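Long-range contacts in sensor protein kinase HptS (Staphylococcus aureus, PDB 6LKI), which acts as a two-component sensor histidine kinase, probably relaying an external signal to a partner response regulator by phosphoryl transfer: residues B[60-65]-B[73-78]; B[81-86]-B[103-108]; B[119-124]-B[132-137]. One frame throughout, in Å; residues are numbered along the deposited sequence.

Interaction 1: B[60-65]-B[73-78]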
loop_
_atom_site.group_PDB
_atom_site.type_symbol
_atom_site.label_atom_id
_atom_site.label_comp_id
_atom_site.label_asym_id
_atom_site.label_seq_id
_atom_site.Cartn_x
_atom_site.Cartn_y
_atom_site.Cartn_z
ATOM N N LEU B 60 14.819 -13.457 11.823
ATOM C CA LEU B 60 13.486 -13.119 11.354
ATOM C C LEU B 60 13.130 -11.699 11.761
ATOM O O LEU B 60 13.517 -11.234 12.838
ATOM C CB LEU B 60 12.443 -14.098 11.907
ATOM C CG LEU B 60 12.690 -15.576 11.604
ATOM C CD1 LEU B 60 11.657 -16.445 12.298
ATOM C CD2 LEU B 60 12.680 -15.816 10.102
ATOM N N TYR B 61 12.397 -11.013 10.887
ATOM C CA TYR B 61 11.862 -9.687 11.163
ATOM C C TYR B 61 10.355 -9.725 10.975
ATOM O O TYR B 61 9.865 -10.257 9.973
ATOM C CB TYR B 61 12.493 -8.632 10.249
ATOM C CG TYR B 61 13.959 -8.422 10.527
ATOM C CD1 TYR B 61 14.374 -7.676 11.620
ATOM C CD2 TYR B 61 14.930 -8.993 9.714
ATOM C CE1 TYR B 61 15.716 -7.493 11.890
ATOM C CE2 TYR B 61 16.275 -8.814 9.974
ATOM C CZ TYR B 61 16.661 -8.063 11.063
ATOM O OH TYR B 61 17.997 -7.881 11.331
ATOM N N TYR B 62 9.625 -9.179 11.939
ATOM C CA TYR B 62 8.178 -9.094 11.836
ATOM C C TYR B 62 7.753 -7.673 11.494
ATOM O O TYR B 62 8.399 -6.696 11.885
ATOM C CB TYR B 62 7.494 -9.550 13.130
ATOM C CG TYR B 62 7.906 -8.796 14.382
ATOM C CD1 TYR B 62 7.345 -7.561 14.694
ATOM C CD2 TYR B 62 8.833 -9.334 15.263
ATOM C CE1 TYR B 62 7.717 -6.876 15.841
ATOM C CE2 TYR B 62 9.206 -8.660 16.411
ATOM C CZ TYR B 62 8.646 -7.432 16.695
ATOM O OH TYR B 62 9.019 -6.759 17.837
ATOM N N GLU B 63 6.663 -7.573 10.740
ATOM C CA GLU B 63 5.991 -6.307 10.465
ATOM C C GLU B 63 4.523 -6.494 10.819
ATOM O O GLU B 63 3.822 -7.283 10.177
ATOM C CB GLU B 63 6.160 -5.886 9.003
ATOM C CG GLU B 63 7.564 -5.416 8.645
ATOM C CD GLU B 63 7.633 -4.758 7.278
ATOM O OE1 GLU B 63 6.631 -4.816 6.536
ATOM O OE2 GLU B 63 8.691 -4.182 6.944
ATOM N N LEU B 64 4.068 -5.798 11.857
ATOM C CA LEU B 64 2.674 -5.828 12.286
ATOM C C LEU B 64 2.043 -4.508 11.864
ATOM O O LEU B 64 2.331 -3.460 12.453
ATOM C CB LEU B 64 2.566 -6.043 13.795
ATOM C CG LEU B 64 1.168 -6.307 14.355
ATOM C CD1 LEU B 64 0.555 -7.552 13.726
ATOM C CD2 LEU B 64 1.218 -6.434 15.871
ATOM N N SER B 65 1.191 -4.558 10.845
ATOM C CA SER B 65 0.673 -3.361 10.194
ATOM C C SER B 65 -0.817 -3.215 10.462
ATOM O O SER B 65 -1.588 -4.159 10.253
ATOM C CB SER B 65 0.934 -3.406 8.688
ATOM O OG SER B 65 2.316 -3.566 8.418
ATOM N N ASN B 73 10.457 -5.148 14.471
ATOM C CA ASN B 73 11.779 -5.268 15.070
ATOM C C ASN B 73 12.888 -5.004 14.059
ATOM O O ASN B 73 14.060 -5.264 14.353
ATOM C CB ASN B 73 11.963 -6.651 15.700
ATOM C CG ASN B 73 12.024 -7.757 14.670
ATOM O OD1 ASN B 73 11.337 -7.705 13.653
ATOM N ND2 ASN B 73 12.849 -8.766 14.928
ATOM N N ASN B 74 12.538 -4.506 12.875
ATOM C CA ASN B 74 13.515 -4.119 11.858
ATOM C C ASN B 74 13.982 -2.690 12.144
ATOM O O ASN B 74 13.728 -1.744 11.396
ATOM C CB ASN B 74 12.906 -4.262 10.467
ATOM C CG ASN B 74 13.893 -3.967 9.354
ATOM O OD1 ASN B 74 15.102 -3.914 9.573
ATOM N ND2 ASN B 74 13.375 -3.779 8.144
ATOM N N TYR B 75 14.687 -2.552 13.274
ATOM C CA TYR B 75 15.040 -1.231 13.785
ATOM C C TYR B 75 16.021 -0.503 12.875
ATOM O O TYR B 75 16.022 0.733 12.834
ATOM C CB TYR B 75 15.619 -1.353 15.195
ATOM C CG TYR B 75 14.736 -2.120 16.153
ATOM C CD1 TYR B 75 13.535 -1.585 16.601
ATOM C CD2 TYR B 75 15.103 -3.379 16.608
ATOM C CE1 TYR B 75 12.722 -2.284 17.477
ATOM C CE2 TYR B 75 14.299 -4.086 17.485
ATOM C CZ TYR B 75 13.109 -3.534 17.914
ATOM O OH TYR B 75 12.309 -4.236 18.787
ATOM N N GLU B 76 16.859 -1.237 12.148
ATOM C CA GLU B 76 17.789 -0.614 11.213
ATOM C C GLU B 76 17.158 -0.322 9.860
ATOM O O GLU B 76 17.857 0.170 8.965
ATOM C CB GLU B 76 19.025 -1.498 11.024
ATOM C CG GLU B 76 20.021 -1.416 12.163
ATOM C CD GLU B 76 21.313 -2.144 11.861
ATOM O OE1 GLU B 76 21.639 -3.110 12.582
ATOM O OE2 GLU B 76 22.005 -1.752 10.898
ATOM N N HIS B 77 15.866 -0.615 9.692
ATOM C CA HIS B 77 15.136 -0.330 8.456
ATOM C C HIS B 77 15.799 -0.993 7.250
ATOM O O HIS B 77 15.963 -0.380 6.193
ATOM C CB HIS B 77 14.984 1.178 8.237
ATOM C CG HIS B 77 14.357 1.892 9.394
ATOM N ND1 HIS B 77 14.999 2.897 10.084
ATOM C CD2 HIS B 77 13.150 1.739 9.988
ATOM C CE1 HIS B 77 14.212 3.336 11.050
ATOM N NE2 HIS B 77 13.084 2.650 11.013
ATOM N N LEU B 78 16.195 -2.252 7.417
ATOM C CA LEU B 78 16.668 -3.036 6.286
ATOM C C LEU B 78 15.537 -3.237 5.287
ATOM O O LEU B 78 14.366 -3.368 5.657
ATOM C CB LEU B 78 17.201 -4.390 6.757
ATOM C CG LEU B 78 18.274 -4.385 7.847
ATOM C CD1 LEU B 78 18.470 -5.786 8.406
ATOM C CD2 LEU B 78 19.583 -3.824 7.313
HETATM O O HOH W 1 10.359 -3.352 8.673
#
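The side-chain amide of Asn73 lies flat on the ring of Tyr62. The two planes are only 2° apart, and CG of Asn73 sits 3.4 Å from CE2 of Tyr62. OD1 lies over the same face, offset toward the rim. The first torsion of Tyr62 puts CG between the backbone N and the carbonyl carbon (chi1 57°), which turns the ring face toward the Asn73 amide. The amide also bonds to the strand backbone. Asn73 OD1 accepts from Tyr62 N at 2.8 Å, with the donor tilted from the carbonyl plane. Asn73 ND2 gives a weak bond to Leu60 O at 3.3 Å. One amide thus meets both polar groups of the strand that border Tyr61, and these two bonds with the ring stack fix its rotation.

Asn74 OD1 lies over one face of the Tyr61 ring, toward the rim, and Tyr61 CD1 is 3.9 Å from Asn74 CB. The far end of the ring reaches Leu78, whose CD1 is 3.6 Å from Tyr61 OH. Asn74 holds the chain around it in shape. Its OD1 accepts from Leu78 N at 2.9 Å. Its ND2 donates to Leu78 O at 2.7 Å, on a lone pair and in the plane of both groups. These bonds span the type I beta turn from Asn74 to His77. Tyr62 also packs on Leu49, Leu50 and Ile53 of helix 39-55. The segment 73-78 leaves edge strand 69-72 of a four-stranded antiparallel sheet of order 2-1-4-3, consistent with a PAS-like module of a Cache-type sensor domain.

Interaction 2: B[81-86]-B[103-108]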
loop_
_atom_site.group_PDB
_atom_site.type_symbol
_atom_site.label_atom_id
_atom_site.label_comp_id
_atom_site.label_asym_id
_atom_site.label_seq_id
_atom_site.Cartn_x
_atom_site.Cartn_y
_atom_site.Cartn_z
ATOM N N LYS B 81 12.478 -6.106 0.847
ATOM C CA LYS B 81 12.438 -6.687 -0.490
ATOM C C LYS B 81 13.616 -7.621 -0.730
ATOM O O LYS B 81 13.524 -8.531 -1.563
ATOM C CB LYS B 81 12.412 -5.581 -1.545
ATOM C CG LYS B 81 11.260 -4.601 -1.391
ATOM C CD LYS B 81 9.940 -5.325 -1.167
ATOM C CE LYS B 81 8.881 -4.382 -0.618
ATOM N NZ LYS B 81 9.370 -3.634 0.574
ATOM N N ASN B 82 14.721 -7.419 -0.018
ATOM C CA ASN B 82 15.874 -8.304 -0.090
ATOM C C ASN B 82 15.778 -9.469 0.885
ATOM O O ASN B 82 16.766 -10.187 1.075
ATOM C CB ASN B 82 17.161 -7.517 0.164
ATOM C CG ASN B 82 17.392 -6.431 -0.866
ATOM O OD1 ASN B 82 16.843 -6.478 -1.967
ATOM N ND2 ASN B 82 18.206 -5.443 -0.513
ATOM N N MET B 83 14.621 -9.667 1.507
ATOM C CA MET B 83 14.383 -10.775 2.418
ATOM C C MET B 83 13.363 -11.733 1.817
ATOM O O MET B 83 12.721 -11.448 0.802
ATOM C CB MET B 83 13.892 -10.272 3.780
ATOM C CG MET B 83 14.818 -9.281 4.459
ATOM S SD MET B 83 14.108 -8.664 5.995
ATOM C CE MET B 83 15.329 -7.441 6.465
ATOM N N TYR B 84 13.217 -12.881 2.468
ATOM C CA TYR B 84 12.271 -13.907 2.054
ATOM C C TYR B 84 10.991 -13.756 2.866
ATOM O O TYR B 84 11.010 -13.913 4.092
ATOM C CB TYR B 84 12.865 -15.302 2.243
ATOM C CG TYR B 84 11.894 -16.430 1.980
ATOM C CD1 TYR B 84 11.306 -16.589 0.732
ATOM C CD2 TYR B 84 11.571 -17.342 2.977
ATOM C CE1 TYR B 84 10.418 -17.621 0.485
ATOM C CE2 TYR B 84 10.686 -18.377 2.740
ATOM C CZ TYR B 84 10.114 -18.511 1.492
ATOM O OH TYR B 84 9.232 -19.539 1.249
ATOM N N LEU B 85 9.889 -13.443 2.188
ATOM C CA LEU B 85 8.589 -13.388 2.846
ATOM C C LEU B 85 8.183 -14.802 3.243
ATOM O O LEU B 85 7.892 -15.639 2.383
ATOM C CB LEU B 85 7.548 -12.751 1.933
ATOM C CG LEU B 85 6.135 -12.666 2.514
ATOM C CD1 LEU B 85 6.153 -11.953 3.858
ATOM C CD2 LEU B 85 5.192 -11.966 1.547
ATOM N N PHE B 86 8.006 -14.868 4.524
ATOM C CA PHE B 86 7.984 -16.256 4.970
ATOM C C PHE B 86 6.666 -16.658 5.620
ATOM O O PHE B 86 6.169 -17.758 5.363
ATOM C CB PHE B 86 9.142 -16.507 5.944
ATOM C CG PHE B 86 9.165 -17.899 6.520
ATOM C CD1 PHE B 86 9.676 -18.959 5.792
ATOM C CD2 PHE B 86 8.688 -18.143 7.797
ATOM C CE1 PHE B 86 9.701 -20.236 6.316
ATOM C CE2 PHE B 86 8.713 -19.422 8.328
ATOM C CZ PHE B 86 9.220 -20.469 7.585
ATOM N N TYR B 103 9.563 -11.994 7.841
ATOM C CA TYR B 103 10.573 -12.079 6.799
ATOM C C TYR B 103 11.809 -12.790 7.331
ATOM O O TYR B 103 12.185 -12.613 8.493
ATOM C CB TYR B 103 10.964 -10.687 6.291
ATOM C CG TYR B 103 9.827 -9.914 5.667
ATOM C CD1 TYR B 103 8.966 -9.155 6.449
ATOM C CD2 TYR B 103 9.614 -9.944 4.296
ATOM C CE1 TYR B 103 7.923 -8.447 5.881
ATOM C CE2 TYR B 103 8.575 -9.238 3.719
ATOM C CZ TYR B 103 7.734 -8.492 4.517
ATOM O OH TYR B 103 6.697 -7.790 3.947
ATOM N N MET B 104 12.439 -13.586 6.474
ATOM C CA MET B 104 13.694 -14.256 6.793
ATOM C C MET B 104 14.824 -13.532 6.075
ATOM O O MET B 104 14.820 -13.439 4.843
ATOM C CB MET B 104 13.648 -15.731 6.389
ATOM C CG MET B 104 14.857 -16.541 6.835
ATOM S SD MET B 104 16.237 -16.453 5.673
ATOM C CE MET B 104 15.593 -17.418 4.309
ATOM N N ALA B 105 15.786 -13.022 6.843
ATOM C CA ALA B 105 16.932 -12.328 6.266
ATOM C C ALA B 105 18.127 -13.254 6.072
ATOM O O ALA B 105 18.866 -13.112 5.092
ATOM C CB ALA B 105 17.329 -11.141 7.147
ATOM N N ASN B 106 18.325 -14.197 6.990
ATOM C CA ASN B 106 19.394 -15.185 6.903
ATOM C C ASN B 106 19.110 -16.270 7.932
ATOM O O ASN B 106 18.222 -16.132 8.779
ATOM C CB ASN B 106 20.775 -14.558 7.135
ATOM C CG ASN B 106 20.907 -13.921 8.506
ATOM O OD1 ASN B 106 21.012 -14.614 9.520
ATOM N ND2 ASN B 106 20.904 -12.593 8.543
ATOM N N THR B 107 19.866 -17.358 7.840
ATOM C CA THR B 107 19.850 -18.413 8.841
ATOM C C THR B 107 21.281 -18.724 9.253
ATOM O O THR B 107 22.210 -18.550 8.458
ATOM C CB THR B 107 19.176 -19.697 8.325
ATOM O OG1 THR B 107 20.078 -20.411 7.473
ATOM C CG2 THR B 107 17.902 -19.378 7.554
ATOM N N PRO B 108 21.489 -19.164 10.497
ATOM C CA PRO B 108 22.853 -19.526 10.919
ATOM C C PRO B 108 23.470 -20.619 10.070
ATOM O O PRO B 108 24.696 -20.648 9.906
ATOM C CB PRO B 108 22.661 -19.980 12.372
ATOM C CG PRO B 108 21.406 -19.314 12.815
ATOM C CD PRO B 108 20.524 -19.258 11.605
HETATM O O HOH W 2 18.266 -10.547 3.404
#
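The ring of Tyr103 carries Leu85 on one face. CD1 of Leu85 lies 4.0 Å from the ring centroid and 25° off the normal, a CH-pi contact displaced toward the rim, and it comes within 3.6 Å of Tyr103 CE2. The Met83 chain, extended beyond CG, crosses Tyr103 at about a right angle. Its SD touches Tyr103 CB at 3.8 Å and lies oblique to the ring, 5.4 Å from the centroid, a Met-aromatic contact. The ring of Tyr84 is met obliquely by the methyl CE of Met104. CE2 of Tyr84 lies in the plane of the Phe86 ring, at its edge. Phe86 also meets the ring of His160.

These residues belong to the antiparallel hairpin of strands 84-92 and 97-106, part of a four-stranded sheet in which 84-92 is an outermost strand. Tyr84 and Met104 form a hydrogen-bonded pair. Tyr84 N donates to Met104 O at 2.9 Å and almost straight (178°). Met104 N returns a bond to Tyr84 O at 2.8 Å. Leu85 and Tyr103 form the next, non-hydrogen-bonded pair, on the other face of the sheet from Tyr84 and Met104.

Met104 bends at CB-CG (chi2 -86°) and again at CG-SD. This brings CE back to 4.0 Å from Tyr84 CB. The hydroxyl of Tyr84 is hydrogen-bonded to His163 ND1. One step beyond the Tyr84–Met104 pair, Met83 lies across from Ala105, with CG of Met83 4.1 Å from CB of Ala105. Beyond the paired residues a water takes over from direct bonds, donating to both Asn82 O and Ala105 O.

Interaction 3: B[119-124]-B[132-137]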
loop_
_atom_site.group_PDB
_atom_site.type_symbol
_atom_site.label_atom_id
_atom_site.label_comp_id
_atom_site.label_asym_id
_atom_site.label_seq_id
_atom_site.Cartn_x
_atom_site.Cartn_y
_atom_site.Cartn_z
ATOM N N GLN B 119 29.137 -22.371 -0.186
ATOM C CA GLN B 119 27.871 -22.859 -0.714
ATOM C C GLN B 119 26.810 -21.785 -0.510
ATOM O O GLN B 119 26.577 -21.343 0.620
ATOM C CB GLN B 119 27.456 -24.161 -0.027
ATOM C CG GLN B 119 28.451 -25.303 -0.171
ATOM C CD GLN B 119 27.952 -26.584 0.469
ATOM O OE1 GLN B 119 26.748 -26.775 0.642
ATOM N NE2 GLN B 119 28.877 -27.467 0.829
ATOM N N PHE B 120 26.171 -21.368 -1.596
ATOM C CA PHE B 120 25.190 -20.294 -1.564
ATOM C C PHE B 120 23.783 -20.866 -1.666
ATOM O O PHE B 120 23.581 -22.025 -2.030
ATOM C CB PHE B 120 25.458 -19.288 -2.688
ATOM C CG PHE B 120 26.802 -18.625 -2.591
ATOM C CD1 PHE B 120 27.933 -19.237 -3.105
ATOM C CD2 PHE B 120 26.935 -17.391 -1.976
ATOM C CE1 PHE B 120 29.170 -18.630 -3.012
ATOM C CE2 PHE B 120 28.170 -16.778 -1.881
ATOM C CZ PHE B 120 29.289 -17.399 -2.400
ATOM N N ALA B 121 22.801 -20.029 -1.332
ATOM C CA ALA B 121 21.413 -20.458 -1.242
ATOM C C ALA B 121 20.524 -19.580 -2.109
ATOM O O ALA B 121 20.746 -18.370 -2.225
ATOM C CB ALA B 121 20.916 -20.425 0.208
ATOM N N LEU B 122 19.515 -20.206 -2.712
ATOM C CA LEU B 122 18.485 -19.523 -3.480
ATOM C C LEU B 122 17.133 -20.112 -3.110
ATOM O O LEU B 122 17.029 -21.291 -2.764
ATOM C CB LEU B 122 18.709 -19.666 -4.996
ATOM C CG LEU B 122 19.572 -18.640 -5.735
ATOM C CD1 LEU B 122 19.991 -19.189 -7.089
ATOM C CD2 LEU B 122 18.823 -17.333 -5.904
ATOM N N ILE B 123 16.094 -19.285 -3.184
ATOM C CA ILE B 123 14.719 -19.733 -2.992
ATOM C C ILE B 123 13.896 -19.222 -4.165
ATOM O O ILE B 123 13.820 -18.009 -4.390
ATOM C CB ILE B 123 14.122 -19.249 -1.660
ATOM C CG1 ILE B 123 14.828 -19.921 -0.482
ATOM C CG2 ILE B 123 12.625 -19.533 -1.617
ATOM C CD1 ILE B 123 14.183 -19.644 0.859
ATOM N N VAL B 124 13.290 -20.143 -4.913
ATOM C CA VAL B 124 12.512 -19.793 -6.092
ATOM C C VAL B 124 11.129 -20.422 -5.990
ATOM O O VAL B 124 10.947 -21.477 -5.375
ATOM C CB VAL B 124 13.204 -20.235 -7.402
ATOM C CG1 VAL B 124 14.538 -19.524 -7.567
ATOM C CG2 VAL B 124 13.379 -21.743 -7.430
ATOM N N TYR B 132 14.825 -15.433 -2.628
ATOM C CA TYR B 132 15.881 -15.215 -1.651
ATOM C C TYR B 132 17.216 -15.564 -2.290
ATOM O O TYR B 132 17.296 -16.450 -3.144
ATOM C CB TYR B 132 15.671 -16.043 -0.377
ATOM C CG TYR B 132 16.776 -15.859 0.642
ATOM C CD1 TYR B 132 16.782 -14.764 1.497
ATOM C CD2 TYR B 132 17.817 -16.774 0.742
ATOM C CE1 TYR B 132 17.792 -14.587 2.424
ATOM C CE2 TYR B 132 18.831 -16.604 1.665
ATOM C CZ TYR B 132 18.813 -15.510 2.504
ATOM O OH TYR B 132 19.819 -15.338 3.427
ATOM N N ALA B 133 18.261 -14.858 -1.861
ATOM C CA ALA B 133 19.609 -15.101 -2.356
ATOM C C ALA B 133 20.605 -14.437 -1.420
ATOM O O ALA B 133 20.495 -13.237 -1.152
ATOM C CB ALA B 133 19.781 -14.566 -3.782
ATOM N N ASN B 134 21.565 -15.215 -0.920
ATOM C CA ASN B 134 22.697 -14.676 -0.179
ATOM C C ASN B 134 23.920 -14.491 -1.070
ATOM O O ASN B 134 25.042 -14.377 -0.567
ATOM C CB ASN B 134 23.030 -15.568 1.019
ATOM C CG ASN B 134 23.276 -17.015 0.630
ATOM O OD1 ASN B 134 23.333 -17.357 -0.551
ATOM N ND2 ASN B 134 23.423 -17.875 1.630
ATOM N N ASP B 135 23.716 -14.465 -2.386
ATOM C CA ASP B 135 24.772 -14.275 -3.370
ATOM C C ASP B 135 24.416 -13.062 -4.219
ATOM O O ASP B 135 23.291 -12.958 -4.717
ATOM C CB ASP B 135 24.928 -15.528 -4.242
ATOM C CG ASP B 135 26.032 -15.402 -5.283
ATOM O OD1 ASP B 135 26.686 -14.343 -5.366
ATOM O OD2 ASP B 135 26.243 -16.383 -6.026
ATOM N N ASP B 136 25.375 -12.149 -4.380
ATOM C CA ASP B 136 25.123 -10.933 -5.141
ATOM C C ASP B 136 25.094 -11.178 -6.643
ATOM O O ASP B 136 24.583 -10.331 -7.383
ATOM C CB ASP B 136 26.172 -9.872 -4.805
ATOM C CG ASP B 136 25.902 -9.192 -3.474
ATOM O OD1 ASP B 136 24.720 -8.928 -3.166
ATOM O OD2 ASP B 136 26.870 -8.926 -2.733
ATOM N N ARG B 137 25.624 -12.316 -7.108
ATOM C CA ARG B 137 25.502 -12.673 -8.517
ATOM C C ARG B 137 24.048 -12.688 -8.966
ATOM O O ARG B 137 23.753 -12.410 -10.133
ATOM C CB ARG B 137 26.127 -14.044 -8.773
ATOM C CG ARG B 137 27.634 -14.108 -8.618
ATOM C CD ARG B 137 28.161 -15.416 -9.188
ATOM N NE ARG B 137 28.194 -16.475 -8.183
ATOM C CZ ARG B 137 29.278 -17.176 -7.870
ATOM N NH1 ARG B 137 30.426 -16.938 -8.490
ATOM N NH2 ARG B 137 29.216 -18.120 -6.941
HETATM O O HOH W 3 24.324 -20.352 1.967
#
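A beta hairpin joins strands 120-125 and 130-133, and Ile123 and Tyr132 face each other as a hydrogen-bonded pair. It forms one side of the second four-stranded antiparallel sheet, which has the 2-1-4-3 order of the first. Ile123 N donates to Tyr132 O at 3.1 Å. The return bond from Tyr132 N to Ile123 O is weak. The side chains of this pair touch through their CB atoms. Leu122 and Ala133 form the neighbouring non-hydrogen-bonded pair on the opposite face, with CD2 of Leu122 3.6 Å from CB of Ala133.

Past Ala133 regular pairing gives way to side chains. Asn134 turns its CG between the backbone N and the carbonyl carbon (chi1 55°), which brings OD1 back toward the partner strand. There OD1 accepts a nearly straight bond (172°) from Ala121 N at 2.8 Å.

Phe120 packs on Asp135. CB of Asp135 is 3.6 Å from Phe120 CD2, and the carboxylate lies over one ring face near the rim, inclined to it by 33°. Asn134 O is at the ring edge. Asp135 is held by Arg137 in two ways. Its OD1 accepts from Arg137 N in an Asx turn, from above the carboxylate plane. Its OD2 offers the syn lone pair to Arg137 NE at 2.9 Å, a salt bridge, and is also hydrogen-bonded to Tyr168 OH. The guanidinium reaches Phe120 only as a long, at most weakly attractive cation-pi contact. The other branch of the Asn134 amide reaches the partner segment through a water, which accepts from Asn134 ND2 at 2.7 Å and donates to Gln119 O at 2.8 Å.

Interactions 1 and 2 belong to one sheet, with centres 11 Å apart. Strands 59-66 and 97-106 are neighbours there, and Tyr61 O lies 2.8 Å from Tyr103 N, a probable hydrogen bond. CE of Met83 packs against both Tyr61 CD2 and Leu78 CB at 3.6 Å. Interaction 3 lies in the other sheet, its centre also 11 Å from that of interaction 2. The two sheets meet where Tyr132 OH approaches Ala105 O at 2.9 Å, probably a hydrogen bond, and where Tyr84 CE1 touches Ile123 CG2 at 3.6 Å. Interactions 1 and 3 do not touch, with centres 21 Å and nearest atoms about 9 Å apart. Interaction 2, which touches both, lies between them.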